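Local coordinates for protein ADP-ribosylglycohydrolase (Thermus thermophilus, PDB 2YZV) that belongs to the ADP-ribosylglycohydrolase family, has an all-helical fold and holds two magnesium ions, at residues N128-R133 with R153-T158; A161-E166 with D197-L202. All blocks are in the same frame, centred on the assembly; numbering follows the deposited sequence.

Contact 1 of 2, residues N128-R133 with R153-T158; sequences NGPLMR and RAARTT
Arg133 reaches across to Thr158 and takes hold of its hydroxyl with both terminal nitrogens. Arg133 NH1 lies 3.0 Å from Thr158 OG1, and NH2 is about as near to the same oxygen. Thr158 OG1 sits in the guanidinium plane, so the fork meets it end-on. The N-H...O angles, 143° and 149°, are bent because two donors share one atom. Arg133 NH2 gives a further bond to the backbone, at 2.9 Å from Ala154 O. Ala154 O also accepts from Thr157 OG1, at 2.9 Å, from above the carbonyl plane. Two side chains thus satisfy Ala154 O. The chain of Arg133 starts with CG between the backbone N and the carbonyl carbon (chi1 67°), then runs straight from CG to NE. This brings the Arg133 guanidinium back over the short helix 129-132 that precedes it, where Pro130 CA lies 3.9 Å above the centre of one face. Arg133 NH1 is also bonded to Gln61 of helix 57-72. The three bonds to the other segment, the bond to Gln61 and the Pro130 backing fix the rotation of the group. Beside the polar grip, Pro130 CB presses on Ala155 CB at 3.5 Å, a tight carbon contact.

The contact is buried and joins the short helix 129-132 to residues 153-158 on helix 147-156. The Arg133 side chain is about 10 Å from a magnesium ion. Asn128 bonds through ND2 to Asp251, a magnesium ligand. Helix 162-179 meets Pro130 and Ala155 through Thr168, and helix 76-89 packs on Arg133 and Thr157.

Contact 2 of 2, residues A161-E166 with D197-L202; sequences AREALE and DLHPAL
Arg162, in the first turn of helix 162-179, stretches over the backbone that leads into helix 200-209. Its CG is anti to the backbone N (chi1 178°) and the rest of the chain is extended, which carries the guanidinium as far as Asp197. There Arg162 NH2 makes a weak bond to Asp197 O at 2.9 Å, at the edge of the group. Arg162 NH2 also makes a weak salt bridge to Asp197 OD1, 3.3 Å away. One face of the Arg162 guanidinium lies over the peptide, with His199 N 3.5 Å above its centre. Glu163 comes next and runs alongside His199, pointing the same way. Glu163 CB makes a CH-pi contact over the imidazole face, 4.0 Å from the centroid of the His199 ring. The bend at chi2 (-93°) folds the carboxylate over the rim of that same face. Glu163 OE2 is bonded to Tyr220 OH.

One turn on from Arg162, Glu166 joins the two sides. Glu166 OE2 takes the bond from Arg162 NE at 2.8 Å, closing a salt-bridge network of Arg162, Glu166 and Asp197. Glu166 OE1 accepts from His199 N at 2.7 Å on the syn lone pair, and the bond is almost straight (177°). Glu166 CB packs against the Leu202 side chain. His199 is the N-cap of helix 200-209: its ND1 accepts from Ala201 N. Glu166 thus holds the main chain of the residue whose ring caps the helix.

The contact pairs the starts of helices 162-179 and 200-209, and is partly buried. Helix 221-234 meets both sides, through Pro222 on Glu163 and Leu225 on Leu202. Helix 147-156 reaches Glu166 with Arg152.

The two contacts come in series along the chain: 128-133 with 153-158 closes before 161-166 with 197-202 opens. Their centres are about 13 Å apart. Contact 1 is the deeper, its centre about 9 Å from the centre of the chain, against about 17 Å for contact 2. They meet where the consecutive helices 147-156 and 162-179 pack together. Leu165 CD2 lies 3.5 Å from Arg156 CG and 3.7 Å from Ala155 CB. These two helices connect contact 1, beside the short helix near the magnesium site, with contact 2 at the start of helix 200-209. All four segments are part of the ADP-ribosylglycohydrolase family region of the chain.

Contact 1 of 2, residues N128-R133 with R153-T158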
loop_
_atom_site.group_PDB
_atom_site.type_symbol
_atom_site.label_atom_id
_atom_site.label_comp_id
_atom_site.label_asym_id
_atom_site.label_seq_id
_atom_site.Cartn_x
_atom_site.Cartn_y
_atom_site.Cartn_z
ATOM N N ASN A 128 -3.756 7.708 -5.299
ATOM C CA ASN A 128 -3.412 6.705 -4.297
ATOM C C ASN A 128 -1.944 6.308 -4.203
ATOM O O ASN A 128 -1.604 5.392 -3.460
ATOM C CB ASN A 128 -4.236 5.443 -4.535
ATOM C CG ASN A 128 -4.093 4.922 -5.950
ATOM O OD1 ASN A 128 -3.078 5.154 -6.605
ATOM N ND2 ASN A 128 -5.105 4.206 -6.427
ATOM N N GLY A 129 -1.075 6.986 -4.945
ATOM C CA GLY A 129 0.339 6.644 -4.909
ATOM C C GLY A 129 0.959 6.516 -3.523
ATOM O O GLY A 129 1.722 5.583 -3.272
ATOM N N PRO A 130 0.659 7.436 -2.593
ATOM C CA PRO A 130 1.249 7.333 -1.255
ATOM C C PRO A 130 0.819 6.090 -0.490
ATOM O O PRO A 130 1.528 5.628 0.403
ATOM C CB PRO A 130 0.768 8.608 -0.558
ATOM C CG PRO A 130 0.525 9.556 -1.691
ATOM C CD PRO A 130 -0.138 8.668 -2.714
ATOM N N LEU A 131 -0.354 5.566 -0.830
ATOM C CA LEU A 131 -0.887 4.393 -0.145
ATOM C C LEU A 131 -0.270 3.088 -0.612
ATOM O O LEU A 131 -0.082 2.167 0.176
ATOM C CB LEU A 131 -2.398 4.288 -0.363
ATOM C CG LEU A 131 -3.273 5.503 -0.078
ATOM C CD1 LEU A 131 -4.726 5.124 -0.306
ATOM C CD2 LEU A 131 -3.062 5.970 1.351
ATOM N N MET A 132 0.032 3.016 -1.901
ATOM C CA MET A 132 0.567 1.797 -2.498
ATOM C C MET A 132 1.955 1.383 -2.039
ATOM O O MET A 132 2.339 0.224 -2.202
ATOM C CB MET A 132 0.582 1.937 -4.021
ATOM C CG MET A 132 1.534 3.006 -4.516
ATOM S SD MET A 132 1.542 3.197 -6.308
ATOM C CE MET A 132 3.176 3.902 -6.558
ATOM N N ARG A 133 2.700 2.316 -1.455
ATOM C CA ARG A 133 4.074 2.048 -1.037
ATOM C C ARG A 133 4.331 2.181 0.463
ATOM O O ARG A 133 5.475 2.065 0.903
ATOM C CB ARG A 133 5.007 3.019 -1.773
ATOM C CG ARG A 133 4.798 4.476 -1.324
ATOM C CD ARG A 133 5.512 5.509 -2.198
ATOM N NE ARG A 133 5.279 6.855 -1.672
ATOM C CZ ARG A 133 4.984 7.918 -2.414
ATOM N NH1 ARG A 133 4.883 7.811 -3.734
ATOM N NH2 ARG A 133 4.768 9.089 -1.831
ATOM N N ARG A 153 4.723 12.979 5.704
ATOM C CA ARG A 153 5.901 13.457 4.990
ATOM C C ARG A 153 6.244 12.516 3.833
ATOM O O ARG A 153 6.620 12.967 2.750
ATOM C CB ARG A 153 7.080 13.588 5.960
ATOM C CG ARG A 153 6.926 14.765 6.918
ATOM C CD ARG A 153 7.924 14.695 8.064
ATOM N NE ARG A 153 9.309 14.759 7.611
ATOM C CZ ARG A 153 10.351 14.463 8.382
ATOM N NH1 ARG A 153 10.153 14.081 9.636
ATOM N NH2 ARG A 153 11.587 14.542 7.900
ATOM N N ALA A 154 6.093 11.214 4.056
ATOM C CA ALA A 154 6.385 10.228 3.015
ATOM C C ALA A 154 5.421 10.384 1.842
ATOM O O ALA A 154 5.774 10.119 0.690
ATOM C CB ALA A 154 6.292 8.814 3.588
ATOM N N ALA A 155 4.199 10.810 2.131
ATOM C CA ALA A 155 3.214 11.003 1.079
ATOM C C ALA A 155 3.512 12.292 0.323
ATOM O O ALA A 155 3.412 12.338 -0.904
ATOM C CB ALA A 155 1.804 11.066 1.675
ATOM N N ARG A 156 3.893 13.324 1.071
ATOM C CA ARG A 156 4.173 14.645 0.513
ATOM C C ARG A 156 5.273 14.704 -0.537
ATOM O O ARG A 156 5.364 15.682 -1.283
ATOM C CB ARG A 156 4.479 15.632 1.643
ATOM C CG ARG A 156 3.247 16.047 2.440
ATOM C CD ARG A 156 3.630 16.975 3.576
ATOM N NE ARG A 156 4.355 18.140 3.076
ATOM C CZ ARG A 156 5.495 18.583 3.591
ATOM N NH1 ARG A 156 6.045 17.960 4.625
ATOM N NH2 ARG A 156 6.095 19.643 3.063
ATOM N N THR A 157 6.110 13.675 -0.599
ATOM C CA THR A 157 7.171 13.656 -1.595
ATOM C C THR A 157 6.589 13.671 -3.007
ATOM O O THR A 157 7.165 14.279 -3.910
ATOM C CB THR A 157 8.067 12.406 -1.457
ATOM O OG1 THR A 157 7.256 11.223 -1.490
ATOM C CG2 THR A 157 8.856 12.460 -0.155
ATOM N N THR A 158 5.439 13.027 -3.193
ATOM C CA THR A 158 4.822 12.955 -4.516
ATOM C C THR A 158 3.376 13.440 -4.614
ATOM O O THR A 158 2.893 13.733 -5.711
ATOM C CB THR A 158 4.864 11.514 -5.050
ATOM O OG1 THR A 158 4.147 10.660 -4.151
ATOM C CG2 THR A 158 6.307 11.026 -5.168
#

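Contact 2 of 2, residues A161-E166 with D197-L202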
loop_
_atom_site.group_PDB
_atom_site.type_symbol
_atom_site.label_atom_id
_atom_site.label_comp_id
_atom_site.label_asym_id
_atom_site.label_seq_id
_atom_site.Cartn_x
_atom_site.Cartn_y
_atom_site.Cartn_z
ATOM N N ALA A 161 -2.323 16.707 -2.010
ATOM C CA ALA A 161 -3.734 16.944 -1.710
ATOM C C ALA A 161 -4.065 16.517 -0.282
ATOM O O ALA A 161 -3.635 15.457 0.176
ATOM C CB ALA A 161 -4.620 16.190 -2.704
ATOM N N ARG A 162 -4.844 17.341 0.411
ATOM C CA ARG A 162 -5.224 17.060 1.788
ATOM C C ARG A 162 -5.731 15.641 2.014
ATOM O O ARG A 162 -5.286 14.959 2.938
ATOM C CB ARG A 162 -6.304 18.037 2.258
ATOM C CG ARG A 162 -6.767 17.763 3.678
ATOM C CD ARG A 162 -7.991 18.575 4.057
ATOM N NE ARG A 162 -8.343 18.351 5.455
ATOM C CZ ARG A 162 -9.431 18.829 6.044
ATOM N NH1 ARG A 162 -10.296 19.566 5.357
ATOM N NH2 ARG A 162 -9.652 18.574 7.326
ATOM N N GLU A 163 -6.667 15.200 1.179
ATOM C CA GLU A 163 -7.239 13.870 1.350
ATOM C C GLU A 163 -6.251 12.735 1.137
ATOM O O GLU A 163 -6.420 11.662 1.710
ATOM C CB GLU A 163 -8.466 13.674 0.443
ATOM C CG GLU A 163 -8.214 13.850 -1.045
ATOM C CD GLU A 163 -8.496 15.263 -1.525
ATOM O OE1 GLU A 163 -7.847 16.204 -1.024
ATOM O OE2 GLU A 163 -9.369 15.429 -2.409
ATOM N N ALA A 164 -5.228 12.958 0.317
ATOM C CA ALA A 164 -4.228 11.919 0.088
ATOM C C ALA A 164 -3.323 11.831 1.310
ATOM O O ALA A 164 -2.966 10.741 1.754
ATOM C CB ALA A 164 -3.408 12.228 -1.155
ATOM N N LEU A 165 -2.951 12.984 1.857
ATOM C CA LEU A 165 -2.105 13.000 3.041
ATOM C C LEU A 165 -2.834 12.334 4.211
ATOM O O LEU A 165 -2.263 11.502 4.913
ATOM C CB LEU A 165 -1.727 14.441 3.404
ATOM C CG LEU A 165 -0.997 15.195 2.290
ATOM C CD1 LEU A 165 -0.525 16.543 2.810
ATOM C CD2 LEU A 165 0.193 14.384 1.794
ATOM N N GLU A 166 -4.102 12.686 4.406
ATOM C CA GLU A 166 -4.874 12.114 5.506
ATOM C C GLU A 166 -5.141 10.621 5.311
ATOM O O GLU A 166 -5.137 9.858 6.275
ATOM C CB GLU A 166 -6.200 12.860 5.667
ATOM C CG GLU A 166 -6.031 14.331 6.007
ATOM C CD GLU A 166 -7.354 15.059 6.107
ATOM O OE1 GLU A 166 -8.316 14.623 5.447
ATOM O OE2 GLU A 166 -7.423 16.071 6.836
ATOM N N ASP A 197 -11.167 16.148 12.221
ATOM C CA ASP A 197 -11.291 17.124 11.146
ATOM C C ASP A 197 -10.557 16.628 9.906
ATOM O O ASP A 197 -9.380 16.930 9.695
ATOM C CB ASP A 197 -10.731 18.478 11.592
ATOM C CG ASP A 197 -10.759 19.512 10.484
ATOM O OD1 ASP A 197 -11.755 19.553 9.733
ATOM O OD2 ASP A 197 -9.790 20.291 10.371
ATOM N N LEU A 198 -11.269 15.852 9.097
ATOM C CA LEU A 198 -10.711 15.291 7.876
ATOM C C LEU A 198 -11.461 15.807 6.656
ATOM O O LEU A 198 -12.567 16.341 6.767
ATOM C CB LEU A 198 -10.813 13.762 7.905
ATOM C CG LEU A 198 -10.173 13.027 9.085
ATOM C CD1 LEU A 198 -10.532 11.542 9.036
ATOM C CD2 LEU A 198 -8.671 13.220 9.038
ATOM N N HIS A 199 -10.848 15.647 5.491
ATOM C CA HIS A 199 -11.478 16.056 4.244
ATOM C C HIS A 199 -12.819 15.313 4.194
ATOM O O HIS A 199 -12.898 14.137 4.542
ATOM C CB HIS A 199 -10.578 15.656 3.075
ATOM C CG HIS A 199 -11.117 16.030 1.733
ATOM N ND1 HIS A 199 -12.148 15.345 1.127
ATOM C CD2 HIS A 199 -10.755 17.008 0.868
ATOM C CE1 HIS A 199 -12.397 15.883 -0.054
ATOM N NE2 HIS A 199 -11.566 16.893 -0.235
ATOM N N PRO A 200 -13.896 15.997 3.778
ATOM C CA PRO A 200 -15.226 15.384 3.701
ATOM C C PRO A 200 -15.291 13.997 3.066
ATOM O O PRO A 200 -16.030 13.131 3.538
ATOM C CB PRO A 200 -16.034 16.414 2.914
ATOM C CG PRO A 200 -15.427 17.697 3.343
ATOM C CD PRO A 200 -13.941 17.400 3.329
ATOM N N ALA A 201 -14.530 13.787 1.996
ATOM C CA ALA A 201 -14.536 12.497 1.312
ATOM C C ALA A 201 -13.965 11.404 2.205
ATOM O O ALA A 201 -14.492 10.289 2.259
ATOM C CB ALA A 201 -13.734 12.584 0.018
ATOM N N LEU A 202 -12.887 11.725 2.912
ATOM C CA LEU A 202 -12.261 10.753 3.794
ATOM C C LEU A 202 -13.135 10.555 5.027
ATOM O O LEU A 202 -13.220 9.456 5.568
ATOM C CB LEU A 202 -10.863 11.227 4.196
ATOM C CG LEU A 202 -10.014 10.213 4.963
ATOM C CD1 LEU A 202 -9.898 8.924 4.168
ATOM C CD2 LEU A 202 -8.645 10.802 5.231
#